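Local coordinates for protein superoxide dismutase [Fe] (Methanothermobacter thermautotrophicus, PDB 1MA1) that destroys superoxide radicals by catalysing their dismutation to hydrogen peroxide and oxygen, using one iron ion per subunit of a homotetramer, at residues N46-K51 with L68-F73; K36-Y41 with V79-F84. All blocks are in the same frame, centred on the assembly; numbering follows the deposited sequence.

Interaction 1. Residues N46-K51 with L68-F73; sequences NALLRK and LKELSF
The carboxylate of E70 lies beside L48, with OE1 4.1 Å from L48 CD1, while its other oxygen, OE2, forms a salt bridge with K65 of the fourth subunit. On the facing helix the guanidinium of R50 folds back so that N46 O sits 3.7 Å above its plane, over the centre of one face; R50 itself takes no part in the contact, which is mainly aliphatic. With CG of L48 anti to the backbone N (chi1 -175°), its CD2 branch reaches across to the neighbouring helix and lies against CB and CD1 of L71, though the modelled closeness of this methyl is doubtful. The same methyl also meets the base of E70, near its CB. L49 adds a looser touch at the flank, its CD2 4.4 Å from L71 CD1, and packs on F145 of the second subunit. Cutting L48 back to an alanine is likely to leave L71 without its main partner on the opposing helix and to open a gap there. Behind the interface, S72 OG bonds to K69 O, which also accepts from F73 N on the same face of its carbonyl plane. The segment axes approach to 9.9 Å with their directions 145° apart, roughly antiparallel, the helix-loop-helix pairing of the alpha-hairpin domain of iron/manganese superoxide dismutases.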
loop_
_atom_site.group_PDB
_atom_site.type_symbol
_atom_site.label_atom_id
_atom_site.label_comp_id
_atom_site.label_asym_id
_atom_site.label_seq_id
_atom_site.Cartn_x
_atom_site.Cartn_y
_atom_site.Cartn_z
ATOM N N ASN A 46 21.929 2.942 3.301
ATOM C CA ASN A 46 23.231 3.427 2.850
ATOM C C ASN A 46 23.508 3.069 1.383
ATOM O O ASN A 46 24.026 3.889 0.622
ATOM C CB ASN A 46 24.355 2.879 3.731
ATOM C CG ASN A 46 24.455 3.593 5.079
ATOM O OD1 ASN A 46 24.117 4.781 5.211
ATOM N ND2 ASN A 46 24.947 2.879 6.080
ATOM N N ALA A 47 23.164 1.851 0.981
ATOM C CA ALA A 47 23.401 1.437 -0.392
ATOM C C ALA A 47 22.699 2.405 -1.295
ATOM O O ALA A 47 23.203 2.767 -2.352
ATOM C CB ALA A 47 22.872 0.053 -0.635
ATOM N N LEU A 48 21.523 2.833 -0.870
ATOM C CA LEU A 48 20.660 3.643 -1.708
ATOM C C LEU A 48 21.197 5.063 -1.758
ATOM O O LEU A 48 21.202 5.702 -2.810
ATOM C CB LEU A 48 19.248 3.624 -1.144
ATOM C CG LEU A 48 18.186 4.331 -1.957
ATOM C CD1 LEU A 48 18.143 3.782 -3.369
ATOM C CD2 LEU A 48 16.870 4.116 -1.273
ATOM N N LEU A 49 21.660 5.557 -0.615
ATOM C CA LEU A 49 22.270 6.865 -0.582
ATOM C C LEU A 49 23.440 6.915 -1.548
ATOM O O LEU A 49 23.577 7.861 -2.311
ATOM C CB LEU A 49 22.744 7.217 0.828
ATOM C CG LEU A 49 21.643 7.500 1.860
ATOM C CD1 LEU A 49 22.258 7.846 3.202
ATOM C CD2 LEU A 49 20.788 8.642 1.380
ATOM N N ARG A 50 24.279 5.890 -1.542
ATOM C CA ARG A 50 25.418 5.878 -2.443
ATOM C C ARG A 50 24.977 5.838 -3.910
ATOM O O ARG A 50 25.551 6.519 -4.773
ATOM C CB ARG A 50 26.322 4.688 -2.138
ATOM C CG ARG A 50 27.148 4.854 -0.879
ATOM C CD ARG A 50 28.204 3.759 -0.777
ATOM N NE ARG A 50 27.596 2.430 -0.701
ATOM C CZ ARG A 50 27.180 1.868 0.430
ATOM N NH1 ARG A 50 27.328 2.525 1.588
ATOM N NH2 ARG A 50 26.592 0.674 0.395
ATOM N N LYS A 51 23.953 5.042 -4.186
ATOM C CA LYS A 51 23.385 4.975 -5.518
ATOM C C LYS A 51 22.960 6.366 -6.018
ATOM O O LYS A 51 23.285 6.754 -7.141
ATOM C CB LYS A 51 22.195 4.028 -5.500
ATOM C CG LYS A 51 21.503 3.852 -6.828
ATOM C CD LYS A 51 20.194 3.068 -6.647
ATOM C CE LYS A 51 19.467 2.811 -7.972
ATOM N NZ LYS A 51 20.218 1.897 -8.905
ATOM N N LEU A 68 12.978 6.254 -4.154
ATOM C CA LEU A 68 12.388 6.917 -3.004
ATOM C C LEU A 68 11.441 5.986 -2.245
ATOM O O LEU A 68 11.319 6.078 -1.026
ATOM C CB LEU A 68 11.655 8.179 -3.446
ATOM C CG LEU A 68 12.522 9.189 -4.182
ATOM C CD1 LEU A 68 11.752 10.465 -4.379
ATOM C CD2 LEU A 68 13.753 9.504 -3.384
ATOM N N LYS A 69 10.775 5.079 -2.958
ATOM C CA LYS A 69 9.954 4.079 -2.279
ATOM C C LYS A 69 10.819 3.211 -1.388
ATOM O O LYS A 69 10.493 2.976 -0.229
ATOM C CB LYS A 69 9.204 3.191 -3.267
ATOM C CG LYS A 69 8.042 3.880 -3.956
ATOM C CD LYS A 69 7.263 2.917 -4.831
ATOM C CE LYS A 69 5.994 3.571 -5.347
ATOM N NZ LYS A 69 5.031 2.601 -5.967
ATOM N N GLU A 70 11.930 2.745 -1.935
ATOM C CA GLU A 70 12.854 1.930 -1.171
ATOM C C GLU A 70 13.475 2.727 -0.020
ATOM O O GLU A 70 13.636 2.212 1.087
ATOM C CB GLU A 70 13.964 1.403 -2.077
ATOM C CG GLU A 70 14.781 0.349 -1.414
ATOM C CD GLU A 70 15.744 -0.287 -2.363
ATOM O OE1 GLU A 70 16.960 -0.007 -2.232
ATOM O OE2 GLU A 70 15.275 -1.048 -3.239
ATOM N N LEU A 71 13.825 3.977 -0.285
ATOM C CA LEU A 71 14.473 4.799 0.712
ATOM C C LEU A 71 13.546 4.967 1.901
ATOM O O LEU A 71 13.973 4.896 3.059
ATOM C CB LEU A 71 14.816 6.180 0.150
ATOM C CG LEU A 71 15.584 7.084 1.123
ATOM C CD1 LEU A 71 16.982 6.523 1.373
ATOM C CD2 LEU A 71 15.654 8.508 0.562
ATOM N N SER A 72 12.268 5.185 1.626
ATOM C CA SER A 72 11.336 5.437 2.716
ATOM C C SER A 72 11.198 4.164 3.558
ATOM O O SER A 72 11.000 4.228 4.778
ATOM C CB SER A 72 9.964 5.873 2.168
ATOM O OG SER A 72 9.336 4.824 1.451
ATOM N N PHE A 73 11.309 3.012 2.898
ATOM C CA PHE A 73 11.220 1.721 3.569
ATOM C C PHE A 73 12.364 1.545 4.570
ATOM O O PHE A 73 12.130 1.255 5.736
ATOM C CB PHE A 73 11.262 0.600 2.534
ATOM C CG PHE A 73 11.314 -0.776 3.134
ATOM C CD1 PHE A 73 10.212 -1.301 3.782
ATOM C CD2 PHE A 73 12.487 -1.534 3.080
ATOM C CE1 PHE A 73 10.264 -2.549 4.373
ATOM C CE2 PHE A 73 12.548 -2.798 3.673
ATOM C CZ PHE A 73 11.430 -3.301 4.322
#

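Interaction 2. Residues K36-Y41 with V79-F84; sequences KHHQAY and VLHLFF. With FE (Fe (III) ion), chain G.
H38 and H81 mark the nearest backbone approach, their CA atoms 6.5 Å apart, where two helix segments run roughly antiparallel at 136°. The imidazole of H38 offers one face to H81: H81 CB stands 3.4 Å from the centroid of the H38 ring and almost on its normal, a CH-pi contact. The two imidazoles themselves are near parallel but slid past each other, so they barely overlap. CE1 of H38 also comes near the backbone of L82, at 3.9 Å from L82 N. Y41 completes the aromatic cluster: its side chain crosses that of H81 at about a right angle, while the ring planes are inclined at 35°, and the CD2-CE2 side of the Y41 ring meets H81 CE1, with CE2 the closer atom. This is the metal site of an iron superoxide dismutase, where both helices of the hairpin supply a histidine: H81 NE2 binds the iron at 2.1 Å, H33 comes from the other helix, and D167 and H171 complete the protein ligands. Water 1 is a further ligand, its oxygen 1.9 Å from the iron. CG of H81 is anti to its carbonyl carbon (chi1 -78°), which sends the ring out between the helices toward the metal; ND1 bonds to G77 O one turn back, helping to fix the ring's rotation. Beside this first shell, Y41 touches H171, and H37 stacks on H171 while its NE2 bonds to Y174 OH of the third subunit.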
loop_
_atom_site.group_PDB
_atom_site.type_symbol
_atom_site.label_atom_id
_atom_site.label_comp_id
_atom_site.label_asym_id
_atom_site.label_seq_id
_atom_site.Cartn_x
_atom_site.Cartn_y
_atom_site.Cartn_z
ATOM N N LYS A 36 20.808 -8.324 13.001
ATOM C CA LYS A 36 20.483 -8.743 11.641
ATOM C C LYS A 36 19.534 -7.779 10.927
ATOM O O LYS A 36 19.858 -7.247 9.863
ATOM C CB LYS A 36 19.881 -10.139 11.653
ATOM C CG LYS A 36 20.821 -11.176 12.188
ATOM C CD LYS A 36 22.107 -11.170 11.396
ATOM C CE LYS A 36 23.129 -12.114 12.011
ATOM N NZ LYS A 36 24.367 -12.212 11.197
ATOM N N HIS A 37 18.367 -7.546 11.510
ATOM C CA HIS A 37 17.336 -6.780 10.823
ATOM C C HIS A 37 17.623 -5.284 10.866
ATOM O O HIS A 37 17.691 -4.628 9.825
ATOM C CB HIS A 37 15.955 -7.085 11.421
ATOM C CG HIS A 37 15.540 -8.512 11.241
ATOM N ND1 HIS A 37 15.217 -9.044 10.012
ATOM C CD2 HIS A 37 15.492 -9.547 12.118
ATOM C CE1 HIS A 37 14.993 -10.341 10.135
ATOM N NE2 HIS A 37 15.155 -10.669 11.406
ATOM N N HIS A 38 17.808 -4.740 12.063
ATOM C CA HIS A 38 18.043 -3.320 12.175
ATOM C C HIS A 38 19.241 -3.000 11.299
ATOM O O HIS A 38 19.245 -2.001 10.579
ATOM C CB HIS A 38 18.314 -2.928 13.632
ATOM C CG HIS A 38 18.294 -1.444 13.871
ATOM N ND1 HIS A 38 18.440 -0.889 15.125
ATOM C CD2 HIS A 38 18.112 -0.403 13.019
ATOM C CE1 HIS A 38 18.346 0.425 15.039
ATOM N NE2 HIS A 38 18.145 0.745 13.770
ATOM N N GLN A 39 20.252 -3.865 11.348
ATOM C CA GLN A 39 21.449 -3.700 10.515
ATOM C C GLN A 39 21.090 -3.672 9.024
ATOM O O GLN A 39 21.635 -2.883 8.260
ATOM C CB GLN A 39 22.423 -4.834 10.781
ATOM C CG GLN A 39 23.697 -4.713 10.009
ATOM C CD GLN A 39 24.525 -3.518 10.436
ATOM O OE1 GLN A 39 24.925 -3.404 11.585
ATOM N NE2 GLN A 39 24.797 -2.620 9.488
ATOM N N ALA A 40 20.154 -4.522 8.627
ATOM C CA ALA A 40 19.761 -4.601 7.229
ATOM C C ALA A 40 19.182 -3.264 6.722
ATOM O O ALA A 40 19.376 -2.887 5.550
ATOM C CB ALA A 40 18.748 -5.746 7.027
ATOM N N TYR A 41 18.486 -2.542 7.604
ATOM C CA TYR A 41 17.937 -1.243 7.218
ATOM C C TYR A 41 19.010 -0.161 7.123
ATOM O O TYR A 41 18.975 0.650 6.205
ATOM C CB TYR A 41 16.813 -0.806 8.176
ATOM C CG TYR A 41 15.730 -1.845 8.269
ATOM C CD1 TYR A 41 15.182 -2.404 7.115
ATOM C CD2 TYR A 41 15.340 -2.372 9.498
ATOM C CE1 TYR A 41 14.298 -3.463 7.186
ATOM C CE2 TYR A 41 14.455 -3.444 9.572
ATOM C CZ TYR A 41 13.945 -3.988 8.413
ATOM O OH TYR A 41 13.126 -5.091 8.455
ATOM N N VAL A 79 14.691 4.381 11.499
ATOM C CA VAL A 79 14.152 5.330 12.470
ATOM C C VAL A 79 13.274 4.654 13.522
ATOM O O VAL A 79 13.430 4.917 14.704
ATOM C CB VAL A 79 13.309 6.439 11.787
ATOM C CG1 VAL A 79 12.684 7.317 12.837
ATOM C CG2 VAL A 79 14.176 7.285 10.882
ATOM N N LEU A 80 12.362 3.790 13.095
ATOM C CA LEU A 80 11.468 3.109 14.036
ATOM C C LEU A 80 12.186 2.168 15.014
ATOM O O LEU A 80 11.828 2.125 16.203
ATOM C CB LEU A 80 10.383 2.322 13.278
ATOM C CG LEU A 80 9.330 3.185 12.583
ATOM C CD1 LEU A 80 8.423 2.374 11.706
ATOM C CD2 LEU A 80 8.533 3.893 13.640
ATOM N N HIS A 81 13.187 1.419 14.529
ATOM C CA HIS A 81 13.942 0.547 15.431
ATOM C C HIS A 81 14.700 1.429 16.421
ATOM O O HIS A 81 14.800 1.102 17.600
ATOM C CB HIS A 81 14.904 -0.400 14.673
ATOM C CG HIS A 81 14.226 -1.590 14.046
ATOM N ND1 HIS A 81 13.591 -1.518 12.828
ATOM C CD2 HIS A 81 14.114 -2.889 14.443
ATOM C CE1 HIS A 81 13.126 -2.714 12.495
ATOM N NE2 HIS A 81 13.430 -3.568 13.457
ATOM N N LEU A 82 15.188 2.571 15.961
ATOM C CA LEU A 82 15.890 3.483 16.855
ATOM C C LEU A 82 15.039 3.914 18.055
ATOM O O LEU A 82 15.498 3.844 19.190
ATOM C CB LEU A 82 16.345 4.732 16.112
ATOM C CG LEU A 82 17.155 5.756 16.926
ATOM C CD1 LEU A 82 18.463 5.107 17.382
ATOM C CD2 LEU A 82 17.467 6.993 16.066
ATOM N N PHE A 83 13.813 4.369 17.808
ATOM C CA PHE A 83 12.916 4.760 18.892
ATOM C C PHE A 83 12.432 3.564 19.703
ATOM O O PHE A 83 12.136 3.697 20.888
ATOM C CB PHE A 83 11.694 5.527 18.350
ATOM C CG PHE A 83 11.985 6.951 17.957
ATOM C CD1 PHE A 83 12.744 7.244 16.826
ATOM C CD2 PHE A 83 11.512 8.008 18.725
ATOM C CE1 PHE A 83 13.023 8.560 16.472
ATOM C CE2 PHE A 83 11.792 9.331 18.372
ATOM C CZ PHE A 83 12.550 9.603 17.245
ATOM N N PHE A 84 12.342 2.406 19.052
ATOM C CA PHE A 84 11.851 1.189 19.696
ATOM C C PHE A 84 12.786 0.798 20.834
ATOM O O PHE A 84 12.353 0.650 21.970
ATOM C CB PHE A 84 11.764 0.053 18.672
ATOM C CG PHE A 84 11.215 -1.236 19.230
ATOM C CD1 PHE A 84 10.001 -1.257 19.905
ATOM C CD2 PHE A 84 11.897 -2.432 19.054
ATOM C CE1 PHE A 84 9.473 -2.460 20.396
ATOM C CE2 PHE A 84 11.381 -3.638 19.530
ATOM C CZ PHE A 84 10.163 -3.652 20.206
HETATM FE FE FE G . 11.989 -5.138 13.586
HETATM O O HOH W 1 11.104 -4.430 12.042
#

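In the fold
Both interactions join helix 27-57 to helix 64-86 within the alpha-hairpin domain, with their centres about 15 Å apart. Along the chain the segments come in the order 36-41, 46-51, 68-73, 79-84, so interaction 1 is nested inside the loop closed by interaction 2 and lies nearer the turn of the hairpin. The centre of interaction 2 lies about 8 Å from the centre of the chain, that of interaction 1 about 19 Å; near interaction 2 the C-terminal region contributes D167 and H171 to the iron. The two touch directly through F73 CE2 and Y41 CE1, 4.0 Å apart. Both also reach the second subunit, so the one hairpin carries two of the iron ligands, one on each helix, and takes part in the tetramer.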